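Local atomic coordinates of putative serine phosphatase (Pseudomonas aeruginosa, PDB entry 6K4E), a protein that probably removes phosphate from phosphorylated residues of a partner protein as a magnesium-dependent PP2C-type phosphatase in the SiaABC pathway that controls biofilm formation. Residues B[87-99]-B[110-124]. Residues are numbered along the deposited sequence; the frame is centred on the assembly and turned at random.
With MG (magnesium ion), chain G; MG (magnesium ion), chain F.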
# COMPACT_ATOMS: atom_id res chain seq x y z
N LYS B 87 -10.08 -9.02 -13.11
CA LYS B 87 -9.22 -10.16 -13.33
C LYS B 87 -7.78 -9.71 -13.46
O LYS B 87 -7.37 -9.33 -14.56
CB LYS B 87 -9.70 -10.96 -14.59
CG LYS B 87 -8.84 -12.18 -15.04
CD LYS B 87 -8.81 -13.38 -14.08
CE LYS B 87 -7.81 -14.43 -14.53
NZ LYS B 87 -6.40 -14.04 -14.21
N PRO B 88 -6.97 -9.82 -12.37
CA PRO B 88 -5.55 -9.45 -12.47
C PRO B 88 -4.84 -10.41 -13.39
O PRO B 88 -5.25 -11.58 -13.52
CB PRO B 88 -5.04 -9.61 -11.02
CG PRO B 88 -6.24 -9.56 -10.18
CD PRO B 88 -7.27 -10.28 -10.99
N ARG B 89 -3.78 -9.94 -14.06
CA ARG B 89 -3.00 -10.76 -14.98
C ARG B 89 -2.31 -11.86 -14.15
O ARG B 89 -2.40 -13.04 -14.47
CB ARG B 89 -1.98 -9.92 -15.74
CG ARG B 89 -1.30 -10.67 -16.87
CD ARG B 89 -0.20 -9.82 -17.47
NE ARG B 89 1.11 -10.31 -17.08
CZ ARG B 89 2.23 -10.06 -17.75
NH1 ARG B 89 2.20 -9.32 -18.85
NH2 ARG B 89 3.39 -10.54 -17.33
N ASP B 90 -1.69 -11.47 -13.03
CA ASP B 90 -1.09 -12.45 -12.16
C ASP B 90 -2.07 -12.67 -10.99
O ASP B 90 -3.27 -12.50 -11.18
CB ASP B 90 0.36 -12.06 -11.82
CG ASP B 90 1.16 -11.60 -13.06
OD1 ASP B 90 1.11 -12.30 -14.11
OD2 ASP B 90 1.80 -10.52 -12.99
N VAL B 91 -1.61 -13.10 -9.83
CA VAL B 91 -2.57 -13.32 -8.73
C VAL B 91 -3.02 -11.97 -8.15
O VAL B 91 -4.17 -11.80 -7.75
CB VAL B 91 -1.97 -14.27 -7.69
CG1 VAL B 91 -3.03 -14.75 -6.71
CG2 VAL B 91 -1.30 -15.45 -8.38
N VAL B 92 -2.09 -11.00 -8.14
CA VAL B 92 -2.31 -9.63 -7.68
C VAL B 92 -1.98 -8.70 -8.86
O VAL B 92 -1.08 -9.01 -9.65
CB VAL B 92 -1.52 -9.29 -6.39
CG1 VAL B 92 -2.05 -10.08 -5.19
CG2 VAL B 92 -0.01 -9.50 -6.56
N GLY B 93 -2.70 -7.60 -8.99
CA GLY B 93 -2.48 -6.69 -10.10
C GLY B 93 -2.38 -5.24 -9.69
O GLY B 93 -2.39 -4.95 -8.50
N GLY B 94 -2.32 -4.35 -10.69
CA GLY B 94 -2.20 -2.91 -10.48
C GLY B 94 -3.52 -2.19 -10.64
O GLY B 94 -3.59 -0.96 -10.56
N ASP B 95 -4.58 -2.96 -10.84
CA ASP B 95 -5.90 -2.40 -11.06
C ASP B 95 -6.75 -2.58 -9.84
O ASP B 95 -6.75 -3.66 -9.23
CB ASP B 95 -6.61 -3.19 -12.19
CG ASP B 95 -6.44 -2.75 -13.63
OD1 ASP B 95 -5.42 -2.10 -13.95
OD2 ASP B 95 -7.26 -3.18 -14.48
N PHE B 96 -7.57 -1.57 -9.56
CA PHE B 96 -8.56 -1.67 -8.49
C PHE B 96 -9.72 -0.73 -8.77
O PHE B 96 -9.78 -0.12 -9.84
CB PHE B 96 -7.96 -1.53 -7.05
CG PHE B 96 -7.60 -0.12 -6.61
CD1 PHE B 96 -6.49 0.52 -7.13
CD2 PHE B 96 -8.38 0.54 -5.66
CE1 PHE B 96 -6.15 1.81 -6.69
CE2 PHE B 96 -8.07 1.86 -5.27
CZ PHE B 96 -6.95 2.47 -5.77
N TYR B 97 -10.69 -0.68 -7.89
CA TYR B 97 -11.87 0.14 -8.07
C TYR B 97 -12.34 0.64 -6.73
O TYR B 97 -12.02 0.06 -5.68
CB TYR B 97 -12.98 -0.63 -8.80
CG TYR B 97 -13.24 -2.03 -8.27
CD1 TYR B 97 -12.44 -3.10 -8.65
CD2 TYR B 97 -14.35 -2.30 -7.47
CE1 TYR B 97 -12.70 -4.39 -8.21
CE2 TYR B 97 -14.62 -3.60 -7.02
CZ TYR B 97 -13.78 -4.63 -7.39
OH TYR B 97 -14.02 -5.92 -7.02
N VAL B 98 -13.05 1.75 -6.77
CA VAL B 98 -13.53 2.41 -5.57
C VAL B 98 -15.04 2.58 -5.67
O VAL B 98 -15.61 2.53 -6.76
CB VAL B 98 -12.79 3.78 -5.34
CG1 VAL B 98 -11.31 3.55 -4.99
CG2 VAL B 98 -12.91 4.72 -6.54
N TYR B 99 -15.66 2.82 -4.55
CA TYR B 99 -17.10 3.06 -4.45
C TYR B 99 -17.34 3.67 -3.10
O TYR B 99 -16.75 3.23 -2.11
CB TYR B 99 -17.88 1.75 -4.55
CG TYR B 99 -19.36 1.95 -4.33
CD1 TYR B 99 -20.14 2.64 -5.26
CD2 TYR B 99 -19.99 1.44 -3.20
CE1 TYR B 99 -21.50 2.83 -5.06
CE2 TYR B 99 -21.36 1.63 -3.00
CZ TYR B 99 -22.11 2.32 -3.94
OH TYR B 99 -23.45 2.53 -3.77
N VAL B 110 -12.48 3.51 -11.20
CA VAL B 110 -11.50 2.46 -11.52
C VAL B 110 -10.14 3.12 -11.56
O VAL B 110 -10.03 4.31 -11.88
CB VAL B 110 -11.77 1.69 -12.84
CG1 VAL B 110 -13.04 0.84 -12.77
CG2 VAL B 110 -11.76 2.61 -14.07
N VAL B 111 -9.09 2.36 -11.23
CA VAL B 111 -7.73 2.89 -11.19
C VAL B 111 -6.81 1.84 -11.78
O VAL B 111 -6.97 0.67 -11.47
CB VAL B 111 -7.26 3.29 -9.73
CG1 VAL B 111 -5.87 3.89 -9.76
CG2 VAL B 111 -8.22 4.26 -9.05
N ASP B 112 -5.84 2.25 -12.60
CA ASP B 112 -4.83 1.36 -13.16
C ASP B 112 -3.52 2.00 -12.76
O ASP B 112 -3.18 3.06 -13.29
CB ASP B 112 -4.95 1.26 -14.71
CG ASP B 112 -3.94 0.35 -15.39
OD1 ASP B 112 -3.01 -0.14 -14.70
OD2 ASP B 112 -4.10 0.06 -16.62
N CYS B 113 -2.85 1.42 -11.73
CA CYS B 113 -1.56 1.88 -11.21
C CYS B 113 -0.45 1.37 -12.11
O CYS B 113 -0.60 0.30 -12.68
CB CYS B 113 -1.35 1.38 -9.78
SG CYS B 113 -2.57 1.97 -8.60
N ALA B 114 0.69 2.07 -12.14
CA ALA B 114 1.86 1.67 -12.92
C ALA B 114 2.24 0.22 -12.61
O ALA B 114 2.28 -0.17 -11.45
CB ALA B 114 3.03 2.58 -12.62
N GLY B 115 2.40 -0.56 -13.66
CA GLY B 115 2.75 -1.97 -13.54
C GLY B 115 1.58 -2.91 -13.28
O GLY B 115 0.40 -2.52 -13.27
N HIS B 116 1.91 -4.17 -13.12
CA HIS B 116 0.98 -5.23 -12.80
C HIS B 116 1.76 -6.12 -11.83
O HIS B 116 2.87 -5.74 -11.44
CB HIS B 116 0.52 -5.97 -14.06
CG HIS B 116 1.64 -6.46 -14.91
ND1 HIS B 116 2.31 -7.64 -14.59
CD2 HIS B 116 2.23 -5.92 -16.00
CE1 HIS B 116 3.26 -7.77 -15.50
NE2 HIS B 116 3.25 -6.77 -16.36
N GLY B 117 1.20 -7.26 -11.43
CA GLY B 117 1.89 -8.15 -10.50
C GLY B 117 2.06 -7.51 -9.15
O GLY B 117 1.26 -6.66 -8.76
N VAL B 118 3.12 -7.89 -8.43
CA VAL B 118 3.44 -7.36 -7.09
C VAL B 118 3.67 -5.83 -7.11
O VAL B 118 3.01 -5.16 -6.29
CB VAL B 118 4.63 -8.13 -6.45
CG1 VAL B 118 5.09 -7.48 -5.15
CG2 VAL B 118 4.27 -9.59 -6.24
N PRO B 119 4.52 -5.24 -8.01
CA PRO B 119 4.71 -3.77 -7.98
C PRO B 119 3.40 -3.01 -8.17
O PRO B 119 3.16 -2.03 -7.46
CB PRO B 119 5.71 -3.51 -9.11
CG PRO B 119 6.40 -4.77 -9.30
CD PRO B 119 5.38 -5.84 -9.05
N GLY B 120 2.55 -3.49 -9.07
CA GLY B 120 1.24 -2.91 -9.30
C GLY B 120 0.37 -2.99 -8.05
O GLY B 120 -0.21 -2.00 -7.64
N ALA B 121 0.37 -4.16 -7.39
CA ALA B 121 -0.38 -4.38 -6.15
C ALA B 121 0.06 -3.48 -5.00
O ALA B 121 -0.78 -3.04 -4.24
CB ALA B 121 -0.33 -5.84 -5.74
N LEU B 122 1.36 -3.16 -4.91
CA LEU B 122 1.89 -2.23 -3.91
C LEU B 122 1.33 -0.82 -4.12
O LEU B 122 0.96 -0.13 -3.16
CB LEU B 122 3.44 -2.18 -3.92
CG LEU B 122 4.20 -3.41 -3.45
CD1 LEU B 122 5.71 -3.14 -3.46
CD2 LEU B 122 3.78 -3.82 -2.04
N MET B 123 1.28 -0.39 -5.39
CA MET B 123 0.76 0.91 -5.83
C MET B 123 -0.73 1.05 -5.48
O MET B 123 -1.16 2.11 -5.06
CB MET B 123 0.97 1.06 -7.35
CG MET B 123 2.43 1.32 -7.76
SD MET B 123 3.15 2.82 -7.03
CE MET B 123 2.26 4.03 -7.87
N THR B 124 -1.48 -0.04 -5.64
CA THR B 124 -2.91 -0.21 -5.39
C THR B 124 -3.23 0.07 -3.89
O THR B 124 -4.25 0.69 -3.59
CB THR B 124 -3.25 -1.62 -5.95
OG1 THR B 124 -4.23 -1.56 -6.96
CG2 THR B 124 -3.60 -2.60 -4.94
MG MG G . -1.10 -1.28 -14.44
MG MG F . -3.34 -1.66 -17.64
O HOH W 1 -1.10 -8.75 -12.52
O HOH W 2 -5.16 -2.62 -16.68
O HOH W 3 -2.57 -2.75 -13.81
O HOH W 4 -1.80 -2.30 -16.35
O HOH W 5 -1.79 -0.50 -18.37
O HOH W 6 -0.58 0.23 -15.74
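Phe96 lies alongside Val111, its hydrogen-bonded partner in the antiparallel hairpin; Phe96 N reaches Val111 O at 3.0 Å and Val111 N returns to Phe96 O at 2.9 Å. With chi1 at 77°, Phe96 CG sits between the backbone N and the carbonyl carbon, which turns the ring toward helix 117-138, where Ala127 and Arg128 also touch it. CB and CG lie near Thr124 OG1, CD1 is 3.1 Å from that oxygen, CE1 sits 3.6 Å from Val111 CB, and CZ meets Val111 CG2 and Thr124 O, the latter over one ring face toward the rim, while Cys113 SG stands at the ring edge. A flat, greasy ring suits this slot between sheet and helix. Thr124 OG1 is buried here without a polar partner.

On the other face, Asp95 OD1 accepts hydrogen bonds from a water on each magnesium, while OD2 is hydrogen-bonded to Thr237 and Thr294. Asp95 is thus a second-shell residue beside Asp112. Gly94 and Gly120, lacking side chains, let loop and helix close to 3.6 Å between their CA atoms. Cys113 O and Gly115 O join Asp112 OD1 on one magnesium, Asp238 and Asp291 join Asp112 OD2 on the other: the dinuclear centre characteristic of PP2C phosphatases.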